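Local coordinates for protein aryl esterase (Mycobacterium smegmatis, PDB 2Q0Q) that catalyses the hydrolysis of aryl esters and transfers acyl groups to alcohols in water, as an oligomeric SGNH hydrolase, at residues Val17-Glu20 and Pro24-Arg27; Ala44-Ile49 and Gln211-Leu216. All blocks are in the same frame, centred on the assembly; numbering follows the deposited sequence.

The two contacts follow one another along the chain, contact 1 closing before contact 2 opens, with centres about 29 Å apart and nearest atoms about 8 Å apart. Contact 1 ties together two pieces of the long loop between helix 11-14 and helix 34-42. Its centre lies about 18 Å from that of the chain. Contact 2, its centre about 16 Å from the chain's, joins one of the two outermost strands of the parallel sheet, 46-52, to the last turn of the C-terminal helix 198-215. The first thus shapes a surface loop that meets neighbouring subunits, with Val-19 near the probable catalytic triad; the second packs the edge of the sheet against the C-terminal helix within one subunit.

Contact 1: residues Val17-Glu20 and Pro24-Arg27; sequences VPVE and PTER
Val-17 and Glu-26 bring the two loop pieces to a CA-CA separation of 5.9 Å, and one backbone bond spans them, Val-17 N to Glu-26 O at 3.1 Å with an N-H...O angle of 163°. The second tie comes from a side chain. Thr-25 OG1, swung opposite its own backbone N (chi1 -161°), donates to Val-17 O at 2.6 Å, reaching a lone pair in the carbonyl plane. Both polar backbone atoms of Val-17 are therefore engaged by the 24-27 piece, one by main chain and one by hydroxyl. Around these bonds the valine methyls lie in van der Waals contact with oxygens: CG2 of Val-17 is 3.4 Å from Glu-26 O, while CG1 of Val-19 comes to 3.6 Å from Thr-25 OG1 and its other methyl, CG2, approaches Pro-24 O. Glu-26 OE2 hydrogen-bonds to Thr-128 OG1 of the second subunit, the Arg-27 amide N to Tyr-129 OH of that subunit, and Arg-27 NE to Trp-14 O of its own chain. A cis peptide precedes Pro-24. The arrangement is an irregular loop closed by one main-chain and one side-chain hydrogen bond at a subunit interface, with Val-19 near, but not touching, Ser-11, His-195 and Asp-192, probably the catalytic triad of this SGNH hydrolase.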
loop_
_atom_site.group_PDB
_atom_site.type_symbol
_atom_site.label_atom_id
_atom_site.label_comp_id
_atom_site.label_asym_id
_atom_site.label_seq_id
_atom_site.Cartn_x
_atom_site.Cartn_y
_atom_site.Cartn_z
ATOM N N VAL G 17 -13.914 34.840 -1.570
ATOM C CA VAL G 17 -13.760 36.285 -1.332
ATOM C C VAL G 17 -12.481 36.587 -0.570
ATOM O O VAL G 17 -12.332 36.192 0.580
ATOM C CB VAL G 17 -14.963 36.856 -0.586
ATOM C CG1 VAL G 17 -14.769 38.330 -0.272
ATOM C CG2 VAL G 17 -16.214 36.650 -1.422
ATOM N N PRO G 18 -11.567 37.340 -1.206
ATOM C CA PRO G 18 -10.309 37.665 -0.520
ATOM C C PRO G 18 -10.552 38.510 0.727
ATOM O O PRO G 18 -11.338 39.447 0.685
ATOM C CB PRO G 18 -9.497 38.435 -1.573
ATOM C CG PRO G 18 -10.458 38.808 -2.638
ATOM C CD PRO G 18 -11.655 37.939 -2.551
ATOM N N VAL G 19 -9.879 38.183 1.820
ATOM C CA VAL G 19 -10.028 38.932 3.060
ATOM C C VAL G 19 -8.645 39.272 3.586
ATOM O O VAL G 19 -7.711 38.520 3.339
ATOM C CB VAL G 19 -10.864 38.134 4.119
ATOM C CG1 VAL G 19 -12.334 38.089 3.725
ATOM C CG2 VAL G 19 -10.358 36.694 4.305
ATOM N N GLU G 20 -8.503 40.414 4.275
ATOM C CA GLU G 20 -7.222 40.803 4.878
ATOM C C GLU G 20 -6.642 39.795 5.857
ATOM O O GLU G 20 -5.412 39.595 5.902
ATOM C CB GLU G 20 -7.351 42.157 5.593
ATOM C CG GLU G 20 -7.408 43.320 4.667
ATOM C CD GLU G 20 -6.021 43.775 4.197
ATOM O OE1 GLU G 20 -4.999 43.167 4.587
ATOM O OE2 GLU G 20 -5.952 44.765 3.456
ATOM N N PRO G 24 -11.212 32.836 7.909
ATOM C CA PRO G 24 -12.145 32.244 6.933
ATOM C C PRO G 24 -12.907 33.284 6.093
ATOM O O PRO G 24 -12.840 34.501 6.346
ATOM C CB PRO G 24 -13.137 31.509 7.828
ATOM C CG PRO G 24 -13.223 32.379 9.029
ATOM C CD PRO G 24 -11.834 32.942 9.241
ATOM N N THR G 25 -13.633 32.794 5.096
ATOM C CA THR G 25 -14.346 33.654 4.188
ATOM C C THR G 25 -15.637 33.027 3.686
ATOM O O THR G 25 -16.105 32.001 4.204
ATOM C CB THR G 25 -13.445 34.086 2.992
ATOM O OG1 THR G 25 -13.999 35.257 2.370
ATOM C CG2 THR G 25 -13.269 32.948 1.952
ATOM N N GLU G 26 -16.218 33.687 2.688
ATOM C CA GLU G 26 -17.482 33.279 2.098
ATOM C C GLU G 26 -17.354 33.262 0.581
ATOM O O GLU G 26 -16.287 33.589 0.024
ATOM C CB GLU G 26 -18.636 34.190 2.558
ATOM C CG GLU G 26 -18.925 34.142 4.060
ATOM C CD GLU G 26 -18.023 35.072 4.904
ATOM O OE1 GLU G 26 -17.730 36.215 4.472
ATOM O OE2 GLU G 26 -17.638 34.662 6.027
ATOM N N ARG G 27 -18.426 32.811 -0.067
ATOM C CA ARG G 27 -18.475 32.686 -1.501
ATOM C C ARG G 27 -18.998 33.962 -2.139
ATOM O O ARG G 27 -19.966 34.550 -1.672
ATOM C CB ARG G 27 -19.403 31.540 -1.870
ATOM C CG ARG G 27 -19.183 30.977 -3.216
ATOM C CD ARG G 27 -19.948 29.668 -3.363
ATOM N NE ARG G 27 -19.729 29.080 -4.679
ATOM C CZ ARG G 27 -20.258 27.937 -5.108
ATOM N NH1 ARG G 27 -21.064 27.200 -4.336
ATOM N NH2 ARG G 27 -19.979 27.533 -6.347
#

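Contact 2: residues Ala44-Ile49 and Gln211-Leu216; sequences ADFEVI and QVRSLL
With chi1 at -62°, Phe-46 sets its ring anti to its own carbonyl carbon and sends it from the start of strand 46-52 toward the helix, where Val-212, at chi1 169°, holds CG1 opposite its backbone N to meet it. That methyl lies obliquely to the ring, 3.8 Å from CE1 and 4.0 Å from CD1, the two side chains running past each other in opposite directions. Leu-216 approaches differently: its CD1 sits at the ring edge, near the plane, 4.0 Å from CE1 of Phe-46. CE1 is thus met by both a valine and a leucine methyl, from residues four apart in sequence. This is the α/β/α sandwich of the SGNH hydrolase fold, in which the C-terminal helix 198-215 packs against the parallel sheet; Val-212 also rests on Ile-5 of strand 3-9 and on Leu-86 and Ile-88 of strand 86-90. Leu-216 N bonds back to Val-212 O at 3.2 Å. Arg-213 adds only its aliphatic part, CG standing 4.4 Å from CZ of Phe-46, again obliquely, while its NH2 makes a weak hydrogen bond to Gln-41 O.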
loop_
_atom_site.group_PDB
_atom_site.type_symbol
_atom_site.label_atom_id
_atom_site.label_comp_id
_atom_site.label_asym_id
_atom_site.label_seq_id
_atom_site.Cartn_x
_atom_site.Cartn_y
_atom_site.Cartn_z
ATOM N N ALA G 44 -29.571 31.451 -22.097
ATOM C CA ALA G 44 -30.343 30.238 -21.913
ATOM C C ALA G 44 -30.048 29.103 -22.911
ATOM O O ALA G 44 -30.501 27.969 -22.701
ATOM C CB ALA G 44 -31.843 30.576 -21.910
ATOM N N ASP G 45 -29.302 29.386 -23.984
ATOM C CA ASP G 45 -28.825 28.313 -24.865
ATOM C C ASP G 45 -27.690 27.505 -24.215
ATOM O O ASP G 45 -27.286 26.470 -24.750
ATOM C CB ASP G 45 -28.366 28.848 -26.225
ATOM C CG ASP G 45 -29.528 29.187 -27.163
ATOM O OD1 ASP G 45 -30.660 28.718 -26.931
ATOM O OD2 ASP G 45 -29.283 29.932 -28.143
ATOM N N PHE G 46 -27.197 27.961 -23.064
ATOM C CA PHE G 46 -26.123 27.275 -22.342
ATOM C C PHE G 46 -26.464 27.055 -20.880
ATOM O O PHE G 46 -27.271 27.780 -20.298
ATOM C CB PHE G 46 -24.829 28.102 -22.408
ATOM C CG PHE G 46 -24.316 28.308 -23.797
ATOM C CD1 PHE G 46 -23.306 27.507 -24.307
ATOM C CD2 PHE G 46 -24.863 29.291 -24.607
ATOM C CE1 PHE G 46 -22.833 27.709 -25.614
ATOM C CE2 PHE G 46 -24.405 29.492 -25.892
ATOM C CZ PHE G 46 -23.389 28.691 -26.399
ATOM N N GLU G 47 -25.829 26.045 -20.296
ATOM C CA GLU G 47 -25.937 25.755 -18.886
ATOM C C GLU G 47 -24.537 25.545 -18.308
ATOM O O GLU G 47 -23.797 24.680 -18.794
ATOM C CB GLU G 47 -26.772 24.484 -18.687
ATOM C CG GLU G 47 -27.098 24.164 -17.230
ATOM C CD GLU G 47 -27.706 22.802 -17.045
ATOM O OE1 GLU G 47 -28.104 22.175 -18.060
ATOM O OE2 GLU G 47 -27.796 22.347 -15.874
ATOM N N VAL G 48 -24.203 26.310 -17.269
ATOM C CA VAL G 48 -22.908 26.225 -16.596
ATOM C C VAL G 48 -22.998 25.405 -15.306
ATOM O O VAL G 48 -23.925 25.550 -14.517
ATOM C CB VAL G 48 -22.340 27.636 -16.298
ATOM C CG1 VAL G 48 -21.087 27.563 -15.397
ATOM C CG2 VAL G 48 -22.030 28.336 -17.609
ATOM N N ILE G 49 -22.015 24.531 -15.118
ATOM C CA ILE G 49 -21.953 23.648 -13.963
ATOM C C ILE G 49 -20.711 23.996 -13.148
ATOM O O ILE G 49 -19.598 23.942 -13.670
ATOM C CB ILE G 49 -21.895 22.187 -14.436
ATOM C CG1 ILE G 49 -23.173 21.841 -15.215
ATOM C CG2 ILE G 49 -21.667 21.257 -13.268
ATOM C CD1 ILE G 49 -22.928 20.897 -16.374
ATOM N N GLN G 211 -14.987 32.727 -25.433
ATOM C CA GLN G 211 -14.254 31.508 -25.710
ATOM C C GLN G 211 -15.225 30.336 -25.892
ATOM O O GLN G 211 -15.079 29.571 -26.839
ATOM C CB GLN G 211 -13.288 31.205 -24.569
ATOM C CG GLN G 211 -12.128 32.169 -24.512
ATOM C CD GLN G 211 -11.106 31.830 -25.560
ATOM O OE1 GLN G 211 -10.446 30.785 -25.460
ATOM N NE2 GLN G 211 -11.016 32.656 -26.603
ATOM N N VAL G 212 -16.197 30.205 -24.982
ATOM C CA VAL G 212 -17.205 29.144 -25.064
ATOM C C VAL G 212 -17.989 29.190 -26.368
ATOM O O VAL G 212 -18.140 28.171 -27.046
ATOM C CB VAL G 212 -18.177 29.216 -23.881
ATOM C CG1 VAL G 212 -19.388 28.283 -24.108
ATOM C CG2 VAL G 212 -17.459 28.813 -22.606
ATOM N N ARG G 213 -18.502 30.359 -26.729
ATOM C CA ARG G 213 -19.254 30.446 -27.966
ATOM C C ARG G 213 -18.372 30.107 -29.161
ATOM O O ARG G 213 -18.847 29.580 -30.158
ATOM C CB ARG G 213 -19.824 31.840 -28.162
ATOM C CG ARG G 213 -20.891 32.253 -27.178
ATOM C CD ARG G 213 -21.318 33.675 -27.494
ATOM N NE ARG G 213 -21.949 34.321 -26.346
ATOM C CZ ARG G 213 -21.394 35.260 -25.576
ATOM N NH1 ARG G 213 -20.166 35.753 -25.792
ATOM N NH2 ARG G 213 -22.099 35.737 -24.573
ATOM N N SER G 214 -17.086 30.438 -29.070
ATOM C CA SER G 214 -16.169 30.207 -30.168
ATOM C C SER G 214 -15.900 28.719 -30.424
ATOM O O SER G 214 -15.673 28.313 -31.568
ATOM C CB SER G 214 -14.853 30.938 -29.897
ATOM O OG SER G 214 -13.813 30.319 -30.611
ATOM N N LEU G 215 -15.915 27.931 -29.347
ATOM C CA LEU G 215 -15.595 26.505 -29.403
ATOM C C LEU G 215 -16.783 25.600 -29.709
ATOM O O LEU G 215 -16.602 24.457 -30.141
ATOM C CB LEU G 215 -14.986 26.061 -28.076
ATOM C CG LEU G 215 -13.589 26.600 -27.824
ATOM C CD1 LEU G 215 -13.107 26.212 -26.444
ATOM C CD2 LEU G 215 -12.609 26.135 -28.925
ATOM N N LEU G 216 -17.991 26.082 -29.456
ATOM C CA LEU G 216 -19.189 25.262 -29.643
ATOM C C LEU G 216 -20.088 25.747 -30.800
ATOM O O LEU G 216 -21.216 25.220 -31.006
ATOM C CB LEU G 216 -19.975 25.230 -28.351
ATOM C CG LEU G 216 -19.172 24.760 -27.134
ATOM C CD1 LEU G 216 -20.046 24.805 -25.892
ATOM C CD2 LEU G 216 -18.574 23.364 -27.364
ATOM O OXT LEU G 216 -19.704 26.655 -31.536
#